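Local coordinates for protein predicted metal-dependent hydrolase of the TIM-barrel fold (Lactobacillus casei, PDB 2QPX) that is of unknown function but, as a two-zinc TIM-barrel protein of the amidohydrolase family, probably acts as a metal-dependent hydrolase, at residues A[6-9]-A[10-14]; A[331-334]-A[335-339]; A[356-359]-A[360-364]. All blocks are in the same frame, centred on the assembly; numbering follows the deposited sequence. Where two conformers were deposited one is given.

Contact 1 of 3, residues A[6-9]-A[10-14]; sequences SEFV and DQVPL. With EDO (1,2-ethanediol), chain M.
Asp10 reaches back one turn to Ser6 on the short N-terminal helix 6-11, just before the first barrel strand, 14-19. Asp10 N donates to Ser6 O at 2.9 Å, a regular helical bond. Its carboxylate then folds back along the helix, because CG lies anti to the carbonyl carbon (chi1 -78°), and comes to Ser6 once more: a water donates to Asp10 OD2 and also hydrogen-bonds Ser6 OG. Asp10 OD1 is 2.8 Å from O1 of an ethanediol, probably left from crystallisation, whose C1 lies 3.5 Å from Val9 CG1. Val9 O receives Val12 N at 3.2 Å from above the carbonyl plane and not on a lone pair. Phe8 is overlaid by Gln11 and Val12. Val12 CG2 makes a CH-pi contact over the ring face, 3.8 Å from the centroid, while Gln11 NE2 sits above the same ring nearer its rim. The chain of Gln11 is bent at chi2, which turns its amide back to the backbone: NE2 donates to Phe8 O at 2.8 Å, the acceptor lying close to the amide plane.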
loop_
_atom_site.group_PDB
_atom_site.type_symbol
_atom_site.label_atom_id
_atom_site.label_comp_id
_atom_site.label_asym_id
_atom_site.label_seq_id
_atom_site.Cartn_x
_atom_site.Cartn_y
_atom_site.Cartn_z
ATOM N N SER A 6 16.998 23.596 6.193
ATOM C CA SER A 6 17.261 23.129 7.562
ATOM C C SER A 6 17.133 24.255 8.590
ATOM O O SER A 6 16.457 24.118 9.597
ATOM C CB SER A 6 18.646 22.465 7.660
ATOM O OG SER A 6 18.765 21.684 8.838
ATOM N N GLU A 7 17.808 25.374 8.350
ATOM C CA GLU A 7 17.792 26.449 9.342
ATOM C C GLU A 7 16.390 27.067 9.502
ATOM O O GLU A 7 15.932 27.338 10.607
ATOM C CB GLU A 7 18.882 27.458 8.946
ATOM C CG GLU A 7 18.894 28.767 9.648
ATOM C CD GLU A 7 20.040 29.628 9.108
ATOM O OE1 GLU A 7 21.203 29.169 9.207
ATOM O OE2 GLU A 7 19.766 30.721 8.548
ATOM N N PHE A 8 15.684 27.220 8.385
ATOM C CA PHE A 8 14.311 27.689 8.404
ATOM C C PHE A 8 13.400 26.762 9.224
ATOM O O PHE A 8 12.655 27.209 10.086
ATOM C CB PHE A 8 13.739 27.800 6.985
ATOM C CG PHE A 8 12.302 28.241 6.973
ATOM C CD1 PHE A 8 11.972 29.559 7.206
ATOM C CD2 PHE A 8 11.259 27.340 6.781
ATOM C CE1 PHE A 8 10.673 29.997 7.241
ATOM C CE2 PHE A 8 9.935 27.796 6.814
ATOM C CZ PHE A 8 9.635 29.089 7.058
ATOM N N VAL A 9 13.480 25.464 8.934
ATOM C CA VAL A 9 12.623 24.487 9.617
ATOM C C VAL A 9 12.977 24.397 11.114
ATOM O O VAL A 9 12.099 24.236 11.953
ATOM C CB VAL A 9 12.662 23.135 8.908
ATOM C CG1 VAL A 9 11.964 22.055 9.757
ATOM C CG2 VAL A 9 12.016 23.263 7.539
ATOM N N ASP A 10 14.254 24.585 11.461
ATOM C CA ASP A 10 14.621 24.619 12.866
ATOM C C ASP A 10 13.811 25.649 13.666
ATOM O O ASP A 10 13.431 25.401 14.812
ATOM C CB ASP A 10 16.120 24.961 13.041
ATOM C CG ASP A 10 17.024 23.801 12.783
ATOM O OD1 ASP A 10 16.575 22.629 12.792
ATOM O OD2 ASP A 10 18.231 24.062 12.583
ATOM N N GLN A 11 13.549 26.800 13.064
ATOM C CA GLN A 11 12.872 27.870 13.767
ATOM C C GLN A 11 11.347 27.901 13.608
ATOM O O GLN A 11 10.674 28.730 14.229
ATOM C CB GLN A 11 13.485 29.239 13.415
ATOM C CG GLN A 11 13.361 29.657 11.986
ATOM C CD GLN A 11 11.995 30.234 11.660
ATOM O OE1 GLN A 11 11.590 31.225 12.271
ATOM N NE2 GLN A 11 11.273 29.614 10.692
ATOM N N VAL A 12 10.772 27.009 12.784
ATOM C CA VAL A 12 9.337 27.022 12.538
ATOM C C VAL A 12 8.563 26.554 13.788
ATOM O O VAL A 12 8.857 25.514 14.339
ATOM C CB VAL A 12 8.989 26.135 11.311
ATOM C CG1 VAL A 12 7.481 25.959 11.170
ATOM C CG2 VAL A 12 9.607 26.697 10.016
ATOM N N PRO A 13 7.577 27.326 14.236
ATOM C CA PRO A 13 6.775 26.863 15.369
ATOM C C PRO A 13 5.844 25.688 15.019
ATOM O O PRO A 13 5.496 25.478 13.855
ATOM C CB PRO A 13 5.956 28.086 15.742
ATOM C CG PRO A 13 6.068 28.997 14.617
ATOM C CD PRO A 13 7.183 28.678 13.782
ATOM N N LEU A 14 5.477 24.943 16.051
ATOM C CA LEU A 14 4.563 23.782 15.897
ATOM C C LEU A 14 3.330 23.986 16.716
ATOM O O LEU A 14 3.416 24.282 17.911
ATOM C CB LEU A 14 5.261 22.478 16.357
ATOM C CG LEU A 14 6.518 22.064 15.588
ATOM C CD1 LEU A 14 7.252 20.939 16.336
ATOM C CD2 LEU A 14 6.191 21.663 14.117
HETATM C C1 EDO M . 15.073 20.983 10.899
HETATM O O1 EDO M . 16.390 21.174 10.388
HETATM C C2 EDO M . 15.087 19.585 11.459
HETATM O O2 EDO M . 15.561 18.705 10.441
HETATM O O HOH W 1 19.941 23.256 10.876
#

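Contact 2 of 3, residues A[331-334]-A[335-339]; sequences RQFK and QALVA
Phe333 and Leu337, one turn apart on helix 323-342, meet at an oblique angle on its buried side. Phe333 CE2 is 3.9 Å from Leu337 CD1, and CD2 of the leucine approaches the same CE2 at 4.0 Å, so both methyls lie against the CD2-CE2 side of the ring. Leu337 N also donates to Phe333 O at 3.0 Å. Leucine CG is anti to its carbonyl carbon (chi1 -65°), which leans the branch back toward the preceding turn. Cutting this side chain back to an alanine would probably open a gap beside Phe333 CE2 and let the ring shift.

Around the helix, Gln332 and Gln335 run side by side in the same direction, their amide planes 69° apart. Their NE2 atoms are 3.9 Å from each other and are joined by a water that accepts from both; a second water takes a proton from Gln335 NE2 and gives one to Gln332 O, its oxygen 2.9 Å from Gln332 O. Gln332 NE2 also donates to Pro294 O. Lys334 stretches out in extended form to bring NZ to the carbonyls of Val9 and Val12, tying the helix to the N-terminal segment. Helix 297-304 covers Ala336 and Leu337 through Phe301, helix 349-367 meets Phe333 through Ile359, and Phe346 of the second subunit packs on Gln332.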
loop_
_atom_site.group_PDB
_atom_site.type_symbol
_atom_site.label_atom_id
_atom_site.label_comp_id
_atom_site.label_asym_id
_atom_site.label_seq_id
_atom_site.Cartn_x
_atom_site.Cartn_y
_atom_site.Cartn_z
ATOM N N ARG A 331 11.084 15.995 15.803
ATOM C CA ARG A 331 12.358 15.825 15.114
ATOM C C ARG A 331 12.176 15.078 13.802
ATOM O O ARG A 331 12.700 15.517 12.762
ATOM C CB ARG A 331 13.388 15.105 15.974
ATOM C CG ARG A 331 14.719 15.013 15.228
ATOM C CD ARG A 331 15.854 14.685 16.154
ATOM N NE ARG A 331 16.217 15.837 16.968
ATOM C CZ ARG A 331 16.994 15.778 18.046
ATOM N NH1 ARG A 331 17.498 14.623 18.452
ATOM N NH2 ARG A 331 17.264 16.884 18.713
ATOM N N GLN A 332 11.418 13.985 13.831
ATOM C CA GLN A 332 11.277 13.184 12.611
ATOM C C GLN A 332 10.440 13.917 11.569
ATOM O O GLN A 332 10.703 13.827 10.364
ATOM C CB GLN A 332 10.671 11.807 12.893
ATOM C CG GLN A 332 11.506 10.961 13.848
ATOM C CD GLN A 332 12.962 10.834 13.466
ATOM O OE1 GLN A 332 13.786 11.594 13.958
ATOM N NE2 GLN A 332 13.277 9.932 12.512
ATOM N N PHE A 333 9.405 14.617 12.000
ATOM C CA PHE A 333 8.575 15.380 11.083
ATOM C C PHE A 333 9.351 16.556 10.460
ATOM O O PHE A 333 9.298 16.775 9.253
ATOM C CB PHE A 333 7.311 15.851 11.790
ATOM C CG PHE A 333 6.232 16.353 10.857
ATOM C CD1 PHE A 333 5.371 15.457 10.216
ATOM C CD2 PHE A 333 6.069 17.685 10.618
ATOM C CE1 PHE A 333 4.380 15.896 9.386
ATOM C CE2 PHE A 333 5.057 18.148 9.772
ATOM C CZ PHE A 333 4.212 17.266 9.174
ATOM N N LYS A 334 10.083 17.302 11.279
ATOM C CA LYS A 334 10.864 18.417 10.757
ATOM C C LYS A 334 11.932 17.910 9.779
ATOM O O LYS A 334 12.141 18.515 8.710
ATOM C CB LYS A 334 11.454 19.254 11.881
ATOM C CG LYS A 334 10.438 20.200 12.494
ATOM C CD LYS A 334 11.065 21.185 13.481
ATOM C CE LYS A 334 10.110 22.343 13.726
ATOM N NZ LYS A 334 10.727 23.527 14.452
ATOM N N GLN A 335 12.579 16.777 10.077
ATOM C CA GLN A 335 13.523 16.159 9.128
ATOM C C GLN A 335 12.837 15.794 7.811
ATOM O O GLN A 335 13.396 16.007 6.704
ATOM C CB GLN A 335 14.186 14.937 9.750
ATOM C CG GLN A 335 15.129 14.223 8.820
ATOM C CD GLN A 335 15.791 13.030 9.471
ATOM O OE1 GLN A 335 17.025 13.014 9.726
ATOM N NE2 GLN A 335 14.997 12.026 9.747
ATOM N N ALA A 336 11.621 15.250 7.902
ATOM C CA ALA A 336 10.865 14.892 6.694
ATOM C C ALA A 336 10.594 16.116 5.841
ATOM O O ALA A 336 10.634 16.039 4.600
ATOM C CB ALA A 336 9.563 14.176 7.066
ATOM N N LEU A 337 10.239 17.223 6.475
ATOM C CA LEU A 337 9.938 18.435 5.740
ATOM C C LEU A 337 11.169 18.935 4.983
ATOM O O LEU A 337 11.067 19.307 3.808
ATOM C CB LEU A 337 9.447 19.516 6.660
ATOM C CG LEU A 337 8.120 19.299 7.385
ATOM C CD1 LEU A 337 7.905 20.447 8.399
ATOM C CD2 LEU A 337 6.966 19.202 6.408
ATOM N N VAL A 338 12.323 18.957 5.653
ATOM C CA VAL A 338 13.554 19.391 4.949
ATOM C C VAL A 338 13.874 18.505 3.762
ATOM O O VAL A 338 14.186 19.005 2.684
ATOM C CB VAL A 338 14.759 19.412 5.914
ATOM C CG1 VAL A 338 16.095 19.727 5.192
ATOM C CG2 VAL A 338 14.521 20.406 7.045
ATOM N N ALA A 339 13.788 17.184 3.943
ATOM C CA ALA A 339 14.134 16.231 2.906
ATOM C C ALA A 339 13.167 16.359 1.738
ATOM O O ALA A 339 13.560 16.246 0.602
ATOM C CB ALA A 339 14.126 14.799 3.449
HETATM O O HOH W 2 12.336 11.817 9.047
HETATM O O HOH W 3 15.837 9.725 10.876
#

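Contact 3 of 3, residues A[356-359]-A[360-364]; sequences INAI and CWQTS. With EDO (1,2-ethanediol), chain F.
A wider pi-type turn interrupts the regular course of helix 349-367 at residues 360-362, and the bonding of Asn357 and Ala358 follows from it. Before the turn, Cys360 N donates to Ile356 O in the usual alpha-helical pattern. Asn357 O then accepts two protons, from Trp361 N at 3.1 Å and from Gln362 N at 2.9 Å, the donors arriving from opposite faces of its plane. The next bond is again five residues long: Thr363 N reaches Ala358 O at 2.9 Å, in the carbonyl plane and on a lone pair. A water lies 2.8 Å from Ala358 O, to which it probably donates, and accepts from Ser364 N, bridging groups that are too far apart to bond directly.

Trp361, whose backbone departs from helical values, has CG between its backbone N and carbonyl carbon (chi1 61°). This swings the indole back alongside Asn357, so that Asn357 O lies 3.3 Å above one face, toward the rim. The side chains point the same way, with amide and ring planes 68° apart. NE1 donates to Asn357 OD1 at 2.9 Å with an angle of 161° at the hydrogen; OD1 is at the ring edge in plane, yet the donor stands above the carbonyl plane of the asparagine. O2 of an ethanediol, probably from the crystallisation liquor, donates to Thr363 OG1. Ile359 and Cys360 face helix 323-342, Trp361 rests on Pro13 and Leu15, and Ser364 touches strands 14-19 and 313-314 through Leu15 and Leu314.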
loop_
_atom_site.group_PDB
_atom_site.type_symbol
_atom_site.label_atom_id
_atom_site.label_comp_id
_atom_site.label_asym_id
_atom_site.label_seq_id
_atom_site.Cartn_x
_atom_site.Cartn_y
_atom_site.Cartn_z
ATOM N N ILE A 356 5.535 24.954 4.379
ATOM C CA ILE A 356 6.063 24.472 5.667
ATOM C C ILE A 356 5.332 25.163 6.849
ATOM O O ILE A 356 4.920 24.501 7.820
ATOM C CB ILE A 356 7.626 24.645 5.704
ATOM C CG1 ILE A 356 8.287 23.629 4.784
ATOM C CG2 ILE A 356 8.142 24.587 7.179
ATOM C CD1 ILE A 356 9.763 23.959 4.389
ATOM N N ASN A 357 5.154 26.478 6.768
ATOM C CA ASN A 357 4.430 27.195 7.778
ATOM C C ASN A 357 2.967 26.668 7.931
ATOM O O ASN A 357 2.474 26.518 9.043
ATOM C CB ASN A 357 4.423 28.700 7.502
ATOM C CG ASN A 357 5.674 29.402 7.972
ATOM O OD1 ASN A 357 6.214 29.087 9.024
ATOM N ND2 ASN A 357 6.098 30.425 7.207
ATOM N N ALA A 358 2.300 26.437 6.802
ATOM C CA ALA A 358 0.934 25.918 6.772
ATOM C C ALA A 358 0.869 24.621 7.571
ATOM O O ALA A 358 0.045 24.443 8.473
ATOM C CB ALA A 358 0.508 25.709 5.301
ATOM N N ILE A 359 1.770 23.710 7.225
ATOM C CA ILE A 359 1.743 22.364 7.785
ATOM C C ILE A 359 2.047 22.354 9.299
ATOM O O ILE A 359 1.375 21.671 10.079
ATOM C CB ILE A 359 2.722 21.468 7.042
ATOM C CG1 ILE A 359 2.337 21.335 5.549
ATOM C CG2 ILE A 359 2.833 20.084 7.685
ATOM C CD1 ILE A 359 3.426 20.711 4.628
ATOM N N CYS A 360 3.071 23.128 9.704
ATOM C CA CYS A 360 3.550 23.088 11.062
ATOM C C CYS A 360 2.621 23.777 12.086
ATOM O O CYS A 360 2.521 23.333 13.236
ATOM C CB CYS A 360 4.988 23.641 11.107
ATOM S SG CYS A 360 6.177 22.528 10.404
ATOM N N TRP A 361 1.985 24.873 11.684
ATOM C CA TRP A 361 1.191 25.642 12.611
ATOM C C TRP A 361 0.019 26.425 12.011
ATOM O O TRP A 361 -0.993 26.626 12.672
ATOM C CB TRP A 361 2.079 26.633 13.422
ATOM C CG TRP A 361 2.785 27.633 12.557
ATOM C CD1 TRP A 361 3.963 27.471 11.912
ATOM C CD2 TRP A 361 2.302 28.941 12.209
ATOM N NE1 TRP A 361 4.256 28.601 11.163
ATOM C CE2 TRP A 361 3.250 29.514 11.337
ATOM C CE3 TRP A 361 1.155 29.674 12.546
ATOM C CZ2 TRP A 361 3.077 30.780 10.777
ATOM C CZ3 TRP A 361 0.980 30.940 11.973
ATOM C CH2 TRP A 361 1.935 31.469 11.110
ATOM N N GLN A 362 0.188 26.948 10.800
ATOM C CA GLN A 362 -0.739 27.947 10.334
ATOM C C GLN A 362 -2.110 27.385 9.933
ATOM O O GLN A 362 -3.142 27.987 10.241
ATOM C CB GLN A 362 -0.118 28.764 9.205
ATOM C CG GLN A 362 -0.940 29.940 8.755
ATOM C CD GLN A 362 -0.400 30.551 7.473
ATOM O OE1 GLN A 362 -0.080 29.842 6.505
ATOM N NE2 GLN A 362 -0.334 31.859 7.443
ATOM N N THR A 363 -2.120 26.236 9.274
ATOM C CA THR A 363 -3.414 25.620 8.946
ATOM C C THR A 363 -4.182 25.267 10.229
ATOM O O THR A 363 -5.360 25.573 10.360
ATOM C CB THR A 363 -3.235 24.411 8.028
ATOM O OG1 THR A 363 -2.554 24.819 6.837
ATOM C CG2 THR A 363 -4.583 23.768 7.694
ATOM N N SER A 364 -3.508 24.625 11.196
ATOM C CA SER A 364 -4.169 24.289 12.445
ATOM C C SER A 364 -4.607 25.537 13.211
ATOM O O SER A 364 -5.665 25.563 13.817
ATOM C CB SER A 364 -3.295 23.393 13.319
ATOM O OG SER A 364 -3.193 22.100 12.744
HETATM C C1 EDO F . -3.213 28.953 5.929
HETATM O O1 EDO F . -4.441 28.807 6.651
HETATM C C2 EDO F . -2.566 27.586 5.796
HETATM O O2 EDO F . -3.537 26.686 5.189
HETATM O O HOH W 4 -0.899 23.546 10.984
#

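Contacts 1, 2 and 3 follow one another along the chain on helices 6-11, 323-342 and 349-367, yet gather on one side of the protein, their centres about 10 Å (1 and 2), 11 Å (1 and 3) and 14 Å (2 and 3) apart. Each pair touches: Val9 CB meets Val338 CG2 at 3.8 Å, Phe8 CE2 meets Ile356 CG2 at 3.7 Å, and Leu337 CD1 meets Cys360 SG at 3.4 Å. The beginning of the chain is thus packed against its last two helices, beside strands 14-19 and 313-314, probably neighbours as first and last strands of a TIM barrel. Zinc ligands His18, on strand 14-19, and Asp318, just after strand 313-314, place this packing behind part of the metal site.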